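Local coordinates for protein TlmII (Streptoalloteichus hindustanus, PDB 4HVM) that probably acts in tallysomycin biosynthesis as a condensation-domain protein of nonribosomal peptide synthesis and may bind phosphopantetheine, at residues A147-M152 with D282-L287; D178-D183 with Y332-D337; S278-L283 with P295-V300. All coordinates share one frame; numbering follows the deposited sequence.

How the contacts relate
Along the chain, helix 147-161 comes first, and contact 1 closes a loop from 147-152 to 282-287. Before that loop is shut the chain has passed 178-183, which contact 2 joins to 332-337, so the two long loops cross. Contact 3 pairs strand 274-282 with strand 297-305 across a short excursion through helix 283-286; it shares D282 and L283 with contact 1 and is nested inside the loop of contact 2. L287 packs on F179 and P181, while D298 probably bonds to Y332 and Y335. Contacts 1 and 2 link the N-terminal half of the condensation fold to its C-terminal half; contact 3 pairs neighbouring strands within the latter.

Contact 1: A147-M152 with D282-L287; sequences ARSRYM and DLRDHL
R148 reaches from helix 147-161 to D285 and to D282, the residue capping helix 283-286. With CG anti to the backbone N (chi1 -179°) and the chain extended, its NH1 lands 3.2 Å from D285 OD1, a salt bridge from above the carboxylate plane. D282 OD2 lies at the edge of the same guanidinium, but NH1 is 3.7 Å from it, a long ion pair. R284 crosses R148 at a slant, and R148 CB lies over one face of the R284 guanidinium. D282 positions R284: its OD1 accepts from R284 N (3.1 Å), an N-cap bond, and from R284 NH1 (2.9 Å), from opposite faces of the carboxylate. With an alanine here, R284 N would probably lose its cap and R284 NH1 one of its carboxylate partners. Farther out, R284 NE donates to V292 O, and NH1 bridges to D146. D146 belongs to HQMLLDA, the HHxxxDG motif of condensation domains with glutamine and alanine replacing the second histidine and the glycine; its salt bridge with R284 is probably the family's structural one. S149 OG bonds to D146 and G294. The contact thus joins the helix following strand 133-141 to the helical connection between strands 274-282 and 297-305.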
ATOM      1  N   ALA A 147       1.255   4.662   0.819  1.00 27.29           N
ATOM      2  CA  ALA A 147       0.400   4.395   1.974  1.00 21.28           C
ATOM      3  C   ALA A 147       0.597   5.383   3.122  1.00 20.26           C
ATOM      4  O   ALA A 147      -0.371   5.898   3.684  1.00 23.60           O
ATOM      5  CB  ALA A 147       0.611   2.963   2.462  1.00 26.60           C
ATOM      6  N   ARG A 148       1.856   5.644   3.460  1.00 22.25           N
ATOM      7  CA  ARG A 148       2.190   6.528   4.569  1.00 21.11           C
ATOM      8  C   ARG A 148       1.905   7.991   4.243  1.00 26.52           C
ATOM      9  O   ARG A 148       1.428   8.740   5.097  1.00 32.50           O
ATOM     10  CB  ARG A 148       3.657   6.350   4.968  1.00 18.24           C
ATOM     11  CG  ARG A 148       4.101   7.212   6.143  1.00 24.79           C
ATOM     12  CD  ARG A 148       5.528   6.890   6.553  1.00 32.78           C
ATOM     13  NE  ARG A 148       5.980   7.696   7.684  1.00 46.50           N
ATOM     14  CZ  ARG A 148       7.162   7.557   8.276  1.00 59.55           C
ATOM     15  NH1 ARG A 148       8.017   6.638   7.847  1.00 55.97           N
ATOM     16  NH2 ARG A 148       7.488   8.335   9.299  1.00 67.58           N
ATOM     17  N   SER A 149       2.196   8.394   3.009  1.00 23.50           N
ATOM     18  CA  SER A 149       2.050   9.790   2.599  1.00 16.91           C
ATOM     19  C   SER A 149       0.602  10.274   2.631  1.00 17.57           C
ATOM     20  O   SER A 149       0.346  11.461   2.840  1.00 19.88           O
ATOM     21  CB  SER A 149       2.645  10.010   1.205  1.00 17.46           C
ATOM     22  OG  SER A 149       4.050   9.794   1.213  1.00 23.02           O
ATOM     23  N   ARG A 150      -0.340   9.358   2.426  1.00 16.60           N
ATOM     24  CA  ARG A 150      -1.755   9.712   2.445  1.00 14.75           C
ATOM     25  C   ARG A 150      -2.165  10.245   3.813  1.00 21.54           C
ATOM     26  O   ARG A 150      -2.878  11.241   3.911  1.00 32.03           O
ATOM     27  CB  ARG A 150      -2.630   8.517   2.061  1.00 16.26           C
ATOM     28  CG  ARG A 150      -2.349   7.948   0.682  1.00 11.93           C
ATOM     29  CD  ARG A 150      -3.403   6.922   0.291  1.00  9.42           C
ATOM     30  NE  ARG A 150      -2.871   5.910  -0.616  1.00 24.33           N
ATOM     31  CZ  ARG A 150      -2.535   4.678  -0.249  1.00 21.21           C
ATOM     32  NH1 ARG A 150      -2.690   4.290   1.009  1.00 14.01           N
ATOM     33  NH2 ARG A 150      -2.053   3.829  -1.146  1.00 24.82           N
ATOM     34  N   TYR A 151      -1.705   9.584   4.867  1.00 18.80           N
ATOM     35  CA  TYR A 151      -2.020  10.018   6.222  1.00 17.23           C
ATOM     36  C   TYR A 151      -1.167  11.209   6.656  1.00 20.80           C
ATOM     37  O   TYR A 151      -1.566  11.984   7.526  1.00 22.19           O
ATOM     38  CB  TYR A 151      -1.869   8.857   7.202  1.00 12.50           C
ATOM     39  CG  TYR A 151      -3.001   7.863   7.129  1.00 23.23           C
ATOM     40  CD1 TYR A 151      -4.288   8.233   7.486  1.00 16.36           C
ATOM     41  CD2 TYR A 151      -2.786   6.556   6.716  1.00 11.46           C
ATOM     42  CE1 TYR A 151      -5.331   7.334   7.428  1.00 18.51           C
ATOM     43  CE2 TYR A 151      -3.826   5.646   6.656  1.00 23.17           C
ATOM     44  CZ  TYR A 151      -5.097   6.042   7.014  1.00 21.08           C
ATOM     45  OH  TYR A 151      -6.136   5.144   6.957  1.00 23.62           O
HETATM   46  N   MSE A 152       0.010  11.348   6.051  1.00 23.66           N
HETATM   47  CA  MSE A 152       0.850  12.517   6.288  1.00 14.35           C
HETATM   48  C   MSE A 152       0.114  13.760   5.805  1.00 21.48           C
HETATM   49  O   MSE A 152       0.019  14.762   6.519  1.00 27.44           O
HETATM   50  CB  MSE A 152       2.191  12.390   5.561  1.00 14.46           C
HETATM   51  CG  MSE A 152       3.077  11.264   6.069  1.00 27.41           C
HETATM   52 SE   MSE A 152       4.869  11.302   5.297  0.76 34.50          SE
HETATM   53  CE  MSE A 152       5.518  12.887   6.219  1.00 17.73           C
ATOM     54  N   ASP A 282       8.788   0.364   3.227  1.00 24.68           N
ATOM     55  CA  ASP A 282       8.902   1.816   3.231  1.00 22.02           C
ATOM     56  C   ASP A 282      10.378   2.183   3.278  1.00 22.03           C
ATOM     57  O   ASP A 282      11.071   1.871   4.247  1.00 29.02           O
ATOM     58  CB  ASP A 282       8.171   2.416   4.435  1.00 34.28           C
ATOM     59  CG  ASP A 282       7.968   3.915   4.311  1.00 40.87           C
ATOM     60  OD1 ASP A 282       8.665   4.546   3.487  1.00 45.47           O
ATOM     61  OD2 ASP A 282       7.110   4.464   5.034  1.00 39.45           O
ATOM     62  N   LEU A 283      10.855   2.847   2.230  1.00 22.46           N
ATOM     63  CA  LEU A 283      12.269   3.192   2.125  1.00 25.51           C
ATOM     64  C   LEU A 283      12.684   4.319   3.074  1.00 32.95           C
ATOM     65  O   LEU A 283      13.873   4.579   3.251  1.00 43.79           O
ATOM     66  CB  LEU A 283      12.636   3.544   0.681  1.00 19.68           C
ATOM     67  CG  LEU A 283      12.403   2.438  -0.351  1.00 15.11           C
ATOM     68  CD1 LEU A 283      12.826   2.885  -1.742  1.00 11.15           C
ATOM     69  CD2 LEU A 283      13.130   1.163   0.052  1.00 12.63           C
ATOM     70  N   ARG A 284      11.700   4.985   3.672  1.00 30.11           N
ATOM     71  CA  ARG A 284      11.967   6.036   4.648  1.00 28.98           C
ATOM     72  C   ARG A 284      12.632   5.457   5.890  1.00 32.33           C
ATOM     73  O   ARG A 284      13.626   5.990   6.381  1.00 37.06           O
ATOM     74  CB  ARG A 284      10.668   6.741   5.048  1.00 31.87           C
ATOM     75  CG  ARG A 284       9.971   7.501   3.929  1.00 25.98           C
ATOM     76  CD  ARG A 284       8.627   8.037   4.399  1.00 13.97           C
ATOM     77  NE  ARG A 284       7.903   8.716   3.330  1.00 14.36           N
ATOM     78  CZ  ARG A 284       7.163   8.094   2.419  1.00 25.09           C
ATOM     79  NH1 ARG A 284       7.048   6.773   2.444  1.00 21.03           N
ATOM     80  NH2 ARG A 284       6.538   8.793   1.482  1.00 31.62           N
ATOM     81  N   ASP A 285      12.074   4.363   6.397  1.00 33.81           N
ATOM     82  CA  ASP A 285      12.583   3.732   7.608  1.00 41.12           C
ATOM     83  C   ASP A 285      13.851   2.940   7.317  1.00 38.17           C
ATOM     84  O   ASP A 285      14.806   2.967   8.094  1.00 46.90           O
ATOM     85  CB  ASP A 285      11.524   2.806   8.209  1.00 46.82           C
ATOM     86  CG  ASP A 285      10.247   3.539   8.572  1.00 57.57           C
ATOM     87  OD1 ASP A 285      10.338   4.714   8.990  1.00 57.78           O
ATOM     88  OD2 ASP A 285       9.154   2.943   8.440  1.00 64.84           O
ATOM     89  N   HIS A 286      13.851   2.236   6.190  1.00 27.01           N
ATOM     90  CA  HIS A 286      14.947   1.343   5.829  1.00 18.94           C
ATOM     91  C   HIS A 286      16.215   2.078   5.393  1.00 21.80           C
ATOM     92  O   HIS A 286      17.330   1.637   5.682  1.00 24.93           O
ATOM     93  CB  HIS A 286      14.495   0.380   4.730  1.00 20.68           C
ATOM     94  CG  HIS A 286      15.568  -0.556   4.272  1.00 29.73           C
ATOM     95  ND1 HIS A 286      16.024  -0.589   2.971  1.00 31.90           N
ATOM     96  CD2 HIS A 286      16.282  -1.490   4.944  1.00 29.64           C
ATOM     97  CE1 HIS A 286      16.969  -1.504   2.861  1.00 29.16           C
ATOM     98  NE2 HIS A 286      17.147  -2.063   4.044  1.00 29.25           N
ATOM     99  N   LEU A 287      16.043   3.194   4.691  1.00 22.04           N
ATOM    100  CA  LEU A 287      17.181   3.940   4.159  1.00 17.52           C
ATOM    101  C   LEU A 287      17.391   5.289   4.840  1.00 18.81           C
ATOM    102  O   LEU A 287      18.223   6.090   4.408  1.00 21.73           O
ATOM    103  CB  LEU A 287      17.040   4.128   2.648  1.00 16.51           C
ATOM    104  CG  LEU A 287      17.171   2.860   1.798  1.00 19.81           C
ATOM    105  CD1 LEU A 287      17.148   3.191   0.309  1.00 20.23           C
ATOM    106  CD2 LEU A 287      18.431   2.087   2.159  1.00 19.10           C
TER

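Contact 2: D178-D183 with Y332-D337; sequences DFHPLD and YLPYHD
L182 drives its side chain against L333 and P334, in the extended loop 332-334 that leads into helix 335-344. Its CB sets off toward that loop, and CG, beside the backbone N (chi1 -51°), sends the two methyls to different partners. CD2 lies 3.9 Å from the carbonyl oxygen Y332 O. CD1 goes deeper: it meets L333 CD1 at 3.6 Å, the two leucines crossing at about a right angle, and faces P334 CD at 3.7 Å, tip to tip. The backbone behind this probe is braced by its own segment, since L182 N donates to H180 ND1 (3.0 Å, 152°) almost exactly in the imidazole plane; ND1 is therefore the acceptor, and the bond fixes the ring's rotation. H180 CE1 then reaches P334 CG at a loose 4.1 Å. In condensation domains two halves face each other across a cleft, and here the irregular segment following helix 147-161 passes from the first half onto the second, with helix 185-198 next in the chain. R188 and V187 of that helix also touch L182, and R191 bonds to Y332 O. Beside the leucine, P181 CG comes obliquely to Y332 CE2, 3.8 Å away, and F18 touches both residues. The phenol of Y332 carries on to D298, to which its OH is probably hydrogen-bonded, and V300 lies against its side.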
ATOM      1  N   ASP A 178      15.733  12.264  -7.439  1.00 43.36           N
ATOM      2  CA  ASP A 178      16.845  11.688  -8.188  1.00 45.50           C
ATOM      3  C   ASP A 178      17.481  10.535  -7.422  1.00 38.80           C
ATOM      4  O   ASP A 178      18.373   9.860  -7.934  1.00 39.73           O
ATOM      5  CB  ASP A 178      17.902  12.754  -8.479  1.00 57.69           C
ATOM      6  CG  ASP A 178      17.325  13.977  -9.166  1.00 72.90           C
ATOM      7  OD1 ASP A 178      16.275  13.847  -9.831  1.00 78.67           O
ATOM      8  OD2 ASP A 178      17.924  15.067  -9.041  1.00 76.60           O
ATOM      9  N   PHE A 179      17.020  10.312  -6.194  1.00 34.36           N
ATOM     10  CA  PHE A 179      17.607   9.287  -5.336  1.00 31.59           C
ATOM     11  C   PHE A 179      17.336   7.870  -5.830  1.00 34.04           C
ATOM     12  O   PHE A 179      16.238   7.553  -6.288  1.00 45.04           O
ATOM     13  CB  PHE A 179      17.127   9.437  -3.891  1.00 31.74           C
ATOM     14  CG  PHE A 179      17.611   8.346  -2.978  1.00 36.88           C
ATOM     15  CD1 PHE A 179      18.928   8.322  -2.548  1.00 34.86           C
ATOM     16  CD2 PHE A 179      16.749   7.348  -2.548  1.00 32.96           C
ATOM     17  CE1 PHE A 179      19.380   7.323  -1.710  1.00 27.73           C
ATOM     18  CE2 PHE A 179      17.194   6.346  -1.707  1.00 29.27           C
ATOM     19  CZ  PHE A 179      18.513   6.334  -1.288  1.00 26.54           C
ATOM     20  N   HIS A 180      18.355   7.022  -5.725  1.00 33.64           N
ATOM     21  CA  HIS A 180      18.255   5.622  -6.116  1.00 30.67           C
ATOM     22  C   HIS A 180      19.153   4.792  -5.209  1.00 26.59           C
ATOM     23  O   HIS A 180      20.349   5.061  -5.103  1.00 27.84           O
ATOM     24  CB  HIS A 180      18.678   5.446  -7.575  1.00 28.89           C
ATOM     25  CG  HIS A 180      18.174   4.184  -8.208  1.00 29.82           C
ATOM     26  ND1 HIS A 180      18.592   2.932  -7.812  1.00 25.79           N
ATOM     27  CD2 HIS A 180      17.294   3.986  -9.217  1.00 17.91           C
ATOM     28  CE1 HIS A 180      17.986   2.016  -8.547  1.00 29.29           C
ATOM     29  NE2 HIS A 180      17.193   2.630  -9.407  1.00 35.72           N
ATOM     30  N   PRO A 181      18.579   3.778  -4.546  1.00 22.68           N
ATOM     31  CA  PRO A 181      19.316   2.914  -3.617  1.00 22.64           C
ATOM     32  C   PRO A 181      20.488   2.210  -4.295  1.00 28.83           C
ATOM     33  O   PRO A 181      21.419   1.779  -3.616  1.00 37.11           O
ATOM     34  CB  PRO A 181      18.265   1.883  -3.196  1.00 19.99           C
ATOM     35  CG  PRO A 181      16.964   2.564  -3.396  1.00 19.86           C
ATOM     36  CD  PRO A 181      17.153   3.418  -4.615  1.00 21.45           C
ATOM     37  N   LEU A 182      20.433   2.102  -5.619  1.00 30.14           N
ATOM     38  CA  LEU A 182      21.486   1.460  -6.396  1.00 24.03           C
ATOM     39  C   LEU A 182      22.187   2.476  -7.291  1.00 27.10           C
ATOM     40  O   LEU A 182      22.354   2.261  -8.492  1.00 25.08           O
ATOM     41  CB  LEU A 182      20.907   0.324  -7.235  1.00 18.14           C
ATOM     42  CG  LEU A 182      20.038  -0.673  -6.472  1.00 14.68           C
ATOM     43  CD1 LEU A 182      19.567  -1.780  -7.394  1.00 14.86           C
ATOM     44  CD2 LEU A 182      20.790  -1.250  -5.283  1.00 14.56           C
ATOM     45  N   ASP A 183      22.588   3.594  -6.696  1.00 33.64           N
ATOM     46  CA  ASP A 183      23.240   4.658  -7.448  1.00 51.23           C
ATOM     47  C   ASP A 183      24.607   4.220  -7.970  1.00 53.87           C
ATOM     48  O   ASP A 183      24.998   4.580  -9.083  1.00 56.45           O
ATOM     49  CB  ASP A 183      23.368   5.920  -6.593  1.00 66.89           C
ATOM     50  CG  ASP A 183      23.525   7.179  -7.429  1.00 74.62           C
ATOM     51  OD1 ASP A 183      22.518   7.634  -8.016  1.00 74.37           O
ATOM     52  OD2 ASP A 183      24.653   7.717  -7.492  1.00 76.20           O
ATOM     53  N   TYR A 332      18.550  -5.988  -2.161  1.00 14.81           N
ATOM     54  CA  TYR A 332      17.422  -5.260  -2.731  1.00 13.64           C
ATOM     55  C   TYR A 332      17.613  -4.897  -4.200  1.00 14.18           C
ATOM     56  O   TYR A 332      18.682  -4.450  -4.617  1.00 17.21           O
ATOM     57  CB  TYR A 332      17.119  -4.002  -1.912  1.00 11.71           C
ATOM     58  CG  TYR A 332      16.115  -3.070  -2.558  1.00 10.61           C
ATOM     59  CD1 TYR A 332      14.764  -3.394  -2.599  1.00 18.95           C
ATOM     60  CD2 TYR A 332      16.518  -1.864  -3.118  1.00 10.83           C
ATOM     61  CE1 TYR A 332      13.842  -2.546  -3.187  1.00 18.94           C
ATOM     62  CE2 TYR A 332      15.603  -1.009  -3.709  1.00 14.61           C
ATOM     63  CZ  TYR A 332      14.266  -1.357  -3.739  1.00 22.71           C
ATOM     64  OH  TYR A 332      13.346  -0.520  -4.321  1.00 26.08           O
ATOM     65  N   LEU A 333      16.557  -5.120  -4.974  1.00 16.06           N
ATOM     66  CA  LEU A 333      16.473  -4.680  -6.358  1.00 17.97           C
ATOM     67  C   LEU A 333      15.022  -4.277  -6.589  1.00 18.12           C
ATOM     68  O   LEU A 333      14.112  -5.052  -6.280  1.00 23.35           O
ATOM     69  CB  LEU A 333      16.875  -5.807  -7.310  1.00 16.50           C
ATOM     70  CG  LEU A 333      16.919  -5.478  -8.803  1.00 18.65           C
ATOM     71  CD1 LEU A 333      18.106  -4.583  -9.132  1.00 14.94           C
ATOM     72  CD2 LEU A 333      16.953  -6.749  -9.639  1.00 18.74           C
ATOM     73  N   PRO A 334      14.801  -3.056  -7.104  1.00 13.94           N
ATOM     74  CA  PRO A 334      13.457  -2.507  -7.310  1.00 16.97           C
ATOM     75  C   PRO A 334      12.518  -3.497  -7.998  1.00 22.26           C
ATOM     76  O   PRO A 334      12.920  -4.173  -8.948  1.00 22.44           O
ATOM     77  CB  PRO A 334      13.715  -1.295  -8.204  1.00 13.64           C
ATOM     78  CG  PRO A 334      15.090  -0.856  -7.838  1.00 16.13           C
ATOM     79  CD  PRO A 334      15.851  -2.126  -7.558  1.00 17.10           C
ATOM     80  N   TYR A 335      11.285  -3.578  -7.503  1.00 17.29           N
ATOM     81  CA  TYR A 335      10.319  -4.567  -7.972  1.00 15.60           C
ATOM     82  C   TYR A 335      10.117  -4.530  -9.480  1.00 16.86           C
ATOM     83  O   TYR A 335       9.965  -5.573 -10.112  1.00 21.88           O
ATOM     84  CB  TYR A 335       8.978  -4.386  -7.262  1.00 16.41           C
ATOM     85  CG  TYR A 335       7.955  -5.445  -7.602  1.00 10.79           C
ATOM     86  CD1 TYR A 335       7.981  -6.683  -6.981  1.00 17.61           C
ATOM     87  CD2 TYR A 335       6.958  -5.202  -8.539  1.00 11.40           C
ATOM     88  CE1 TYR A 335       7.049  -7.651  -7.284  1.00 18.86           C
ATOM     89  CE2 TYR A 335       6.019  -6.167  -8.852  1.00 11.64           C
ATOM     90  CZ  TYR A 335       6.069  -7.389  -8.220  1.00 28.24           C
ATOM     91  OH  TYR A 335       5.138  -8.354  -8.526  1.00 35.58           O
ATOM     92  N   HIS A 336      10.119  -3.331 -10.051  1.00 13.11           N
ATOM     93  CA  HIS A 336       9.963  -3.186 -11.491  1.00 14.39           C
ATOM     94  C   HIS A 336      11.187  -3.717 -12.228  1.00 22.22           C
ATOM     95  O   HIS A 336      11.068  -4.269 -13.320  1.00 24.09           O
ATOM     96  CB  HIS A 336       9.684  -1.728 -11.870  1.00 14.94           C
ATOM     97  CG  HIS A 336      10.790  -0.784 -11.518  1.00 31.24           C
ATOM     98  ND1 HIS A 336      11.842  -0.522 -12.368  1.00 37.03           N
ATOM     99  CD2 HIS A 336      11.001  -0.028 -10.415  1.00 27.45           C
ATOM    100  CE1 HIS A 336      12.658   0.348 -11.801  1.00 37.10           C
ATOM    101  NE2 HIS A 336      12.172   0.663 -10.615  1.00 31.72           N
ATOM    102  N   ASP A 337      12.358  -3.562 -11.618  1.00 20.09           N
ATOM    103  CA  ASP A 337      13.594  -4.076 -12.196  1.00 20.97           C
ATOM    104  C   ASP A 337      13.635  -5.596 -12.104  1.00 24.69           C
ATOM    105  O   ASP A 337      14.197  -6.263 -12.972  1.00 29.06           O
ATOM    106  CB  ASP A 337      14.816  -3.467 -11.506  1.00 21.18           C
ATOM    107  CG  ASP A 337      15.079  -2.039 -11.945  1.00 34.20           C
ATOM    108  OD1 ASP A 337      14.941  -1.752 -13.155  1.00 38.09           O
ATOM    109  OD2 ASP A 337      15.429  -1.205 -11.081  1.00 35.76           O
TER

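Contact 3: S278-L283 with P295-V300; sequences STEVDL and PLTDRV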
ATOM      1  N   SER A 278       5.105 -11.705  -1.597  1.00  8.97           N
ATOM      2  CA  SER A 278       5.419 -10.320  -1.913  1.00  8.61           C
ATOM      3  C   SER A 278       4.882  -9.399  -0.824  1.00 21.80           C
ATOM      4  O   SER A 278       3.743  -9.546  -0.383  1.00 26.99           O
ATOM      5  CB  SER A 278       4.826  -9.928  -3.266  1.00 18.52           C
ATOM      6  OG  SER A 278       4.972  -8.538  -3.501  1.00 25.18           O
ATOM      7  N   THR A 279       5.705  -8.453  -0.385  1.00 12.51           N
ATOM      8  CA  THR A 279       5.263  -7.463   0.590  1.00 14.39           C
ATOM      9  C   THR A 279       5.905  -6.113   0.301  1.00 19.63           C
ATOM     10  O   THR A 279       6.903  -6.036  -0.414  1.00 21.19           O
ATOM     11  CB  THR A 279       5.592  -7.896   2.033  1.00 19.17           C
ATOM     12  OG1 THR A 279       4.978  -6.994   2.963  1.00 27.89           O
ATOM     13  CG2 THR A 279       7.095  -7.916   2.262  1.00 22.59           C
ATOM     14  N   GLU A 280       5.335  -5.050   0.860  1.00 24.34           N
ATOM     15  CA  GLU A 280       5.871  -3.711   0.643  1.00 26.08           C
ATOM     16  C   GLU A 280       6.924  -3.337   1.683  1.00 26.44           C
ATOM     17  O   GLU A 280       6.977  -3.914   2.768  1.00 30.10           O
ATOM     18  CB  GLU A 280       4.752  -2.668   0.627  1.00 27.64           C
ATOM     19  CG  GLU A 280       3.881  -2.718  -0.615  1.00 37.31           C
ATOM     20  CD  GLU A 280       2.500  -3.269  -0.336  1.00 54.77           C
ATOM     21  OE1 GLU A 280       1.860  -2.804   0.632  1.00 63.43           O
ATOM     22  OE2 GLU A 280       2.056  -4.165  -1.086  1.00 61.80           O
ATOM     23  N   VAL A 281       7.767  -2.373   1.328  1.00 19.46           N
ATOM     24  CA  VAL A 281       8.785  -1.854   2.229  1.00  9.91           C
ATOM     25  C   VAL A 281       8.854  -0.338   2.099  1.00 16.26           C
ATOM     26  O   VAL A 281       8.949   0.185   0.992  1.00 15.97           O
ATOM     27  CB  VAL A 281      10.170  -2.455   1.914  1.00 16.15           C
ATOM     28  CG1 VAL A 281      11.275  -1.628   2.552  1.00 16.05           C
ATOM     29  CG2 VAL A 281      10.239  -3.895   2.386  1.00 22.85           C
ATOM     30  N   ASP A 282       8.788   0.364   3.227  1.00 24.68           N
ATOM     31  CA  ASP A 282       8.902   1.816   3.231  1.00 22.02           C
ATOM     32  C   ASP A 282      10.378   2.183   3.278  1.00 22.03           C
ATOM     33  O   ASP A 282      11.071   1.871   4.247  1.00 29.02           O
ATOM     34  CB  ASP A 282       8.171   2.416   4.435  1.00 34.28           C
ATOM     35  CG  ASP A 282       7.968   3.915   4.311  1.00 40.87           C
ATOM     36  OD1 ASP A 282       8.665   4.546   3.487  1.00 45.47           O
ATOM     37  OD2 ASP A 282       7.110   4.464   5.034  1.00 39.45           O
ATOM     38  N   LEU A 283      10.855   2.847   2.230  1.00 22.46           N
ATOM     39  CA  LEU A 283      12.269   3.192   2.125  1.00 25.51           C
ATOM     40  C   LEU A 283      12.684   4.319   3.074  1.00 32.95           C
ATOM     41  O   LEU A 283      13.873   4.579   3.251  1.00 43.79           O
ATOM     42  CB  LEU A 283      12.636   3.544   0.681  1.00 19.68           C
ATOM     43  CG  LEU A 283      12.403   2.438  -0.351  1.00 15.11           C
ATOM     44  CD1 LEU A 283      12.826   2.885  -1.742  1.00 11.15           C
ATOM     45  CD2 LEU A 283      13.130   1.163   0.052  1.00 12.63           C
ATOM     46  N   PRO A 295       6.177   9.086  -3.245  1.00 15.07           N
ATOM     47  CA  PRO A 295       6.324   7.653  -3.515  1.00 13.95           C
ATOM     48  C   PRO A 295       7.687   7.113  -3.090  1.00 22.39           C
ATOM     49  O   PRO A 295       8.667   7.263  -3.820  1.00 26.59           O
ATOM     50  CB  PRO A 295       6.175   7.570  -5.035  1.00 14.42           C
ATOM     51  CG  PRO A 295       6.646   8.896  -5.529  1.00 21.44           C
ATOM     52  CD  PRO A 295       6.258   9.896  -4.475  1.00 20.14           C
ATOM     53  N   LEU A 296       7.736   6.479  -1.923  1.00 19.62           N
ATOM     54  CA  LEU A 296       8.969   5.893  -1.414  1.00 18.88           C
ATOM     55  C   LEU A 296       8.734   4.481  -0.871  1.00 19.71           C
ATOM     56  O   LEU A 296       9.498   3.983  -0.044  1.00 26.36           O
ATOM     57  CB  LEU A 296       9.581   6.794  -0.338  1.00 12.86           C
ATOM     58  CG  LEU A 296      10.186   8.105  -0.850  1.00 17.10           C
ATOM     59  CD1 LEU A 296      10.727   8.926   0.302  1.00 22.40           C
ATOM     60  CD2 LEU A 296      11.279   7.837  -1.875  1.00 14.32           C
ATOM     61  N   THR A 297       7.670   3.842  -1.346  1.00 12.72           N
ATOM     62  CA  THR A 297       7.350   2.483  -0.937  1.00 18.98           C
ATOM     63  C   THR A 297       7.500   1.546  -2.127  1.00 17.96           C
ATOM     64  O   THR A 297       6.999   1.826  -3.217  1.00 22.18           O
ATOM     65  CB  THR A 297       5.917   2.376  -0.383  1.00 21.81           C
ATOM     66  OG1 THR A 297       5.759   3.277   0.720  1.00 23.51           O
ATOM     67  CG2 THR A 297       5.631   0.956   0.078  1.00 13.35           C
ATOM     68  N   ASP A 298       8.199   0.436  -1.915  1.00  9.28           N
ATOM     69  CA  ASP A 298       8.438  -0.530  -2.976  1.00  9.27           C
ATOM     70  C   ASP A 298       8.147  -1.947  -2.495  1.00 24.56           C
ATOM     71  O   ASP A 298       8.101  -2.205  -1.293  1.00 27.58           O
ATOM     72  CB  ASP A 298       9.881  -0.427  -3.465  1.00 15.52           C
ATOM     73  CG  ASP A 298      10.100  -1.121  -4.793  1.00 26.59           C
ATOM     74  OD1 ASP A 298       9.133  -1.258  -5.576  1.00 30.36           O
ATOM     75  OD2 ASP A 298      11.251  -1.522  -5.055  1.00 30.93           O
ATOM     76  N   ARG A 299       7.950  -2.860  -3.440  1.00 20.29           N
ATOM     77  CA  ARG A 299       7.660  -4.252  -3.118  1.00 18.81           C
ATOM     78  C   ARG A 299       8.908  -5.130  -3.213  1.00 22.80           C
ATOM     79  O   ARG A 299       9.706  -4.993  -4.141  1.00 27.20           O
ATOM     80  CB  ARG A 299       6.568  -4.791  -4.043  1.00 17.99           C
ATOM     81  CG  ARG A 299       5.184  -4.241  -3.751  1.00 25.76           C
ATOM     82  CD  ARG A 299       4.184  -4.686  -4.808  1.00 25.00           C
ATOM     83  NE  ARG A 299       4.386  -3.995  -6.078  1.00 25.86           N
ATOM     84  CZ  ARG A 299       3.677  -4.226  -7.179  1.00 31.92           C
ATOM     85  NH1 ARG A 299       2.714  -5.139  -7.173  1.00 32.89           N
ATOM     86  NH2 ARG A 299       3.932  -3.543  -8.287  1.00 38.24           N
ATOM     87  N   VAL A 300       9.074  -6.024  -2.244  1.00 14.67           N
ATOM     88  CA  VAL A 300      10.160  -6.998  -2.286  1.00 16.17           C
ATOM     89  C   VAL A 300       9.612  -8.423  -2.381  1.00 19.78           C
ATOM     90  O   VAL A 300       8.573  -8.737  -1.802  1.00 28.65           O
ATOM     91  CB  VAL A 300      11.107  -6.865  -1.074  1.00 15.42           C
ATOM     92  CG1 VAL A 300      11.731  -5.481  -1.046  1.00 21.29           C
ATOM     93  CG2 VAL A 300      10.367  -7.135   0.221  1.00 19.44           C
TER
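V300, L296 and V281 have the most surface buried where strands 274-282 and 297-305 run antiparallel. V300 pairs with T279: V300 N donates to T279 O at 2.8 Å and T279 N returns the bond to V300 O. The isopropyl stands on the same side of the sheet as V281, T279 and D298. With CG1 anti to the carbonyl carbon (chi1 -60°), V300 turns CG2 between N and C, from where it meets T279 CG2, side by side, and V281 CG2, each at 3.9 Å; F325 of helix 314-330 covers all three residues. V281 and D298 form the next hydrogen-bonded pair, V281 giving its N-H to D298 O and accepting D298 N at its own O (3.0 Å). L296 precedes the strand and acts through its backbone: its O accepts from L283 N (2.9 Å, 162°), so the pairing extends past D282, while the side chain turns to L289 and R284. On the opposite side E280 and R299 run alongside each other, E280 CG 3.7 Å from R299 CG, but the charged ends stay apart and E280 bonds to H362 instead. D146 bonds to L296 N and T297 OG1. Two consecutive strands joined through helix 283-286 thus form the sheet margin, 297-305 outermost in its six-stranded mixed sheet, consistent with the CoA-acyltransferase-like fold of condensation domains.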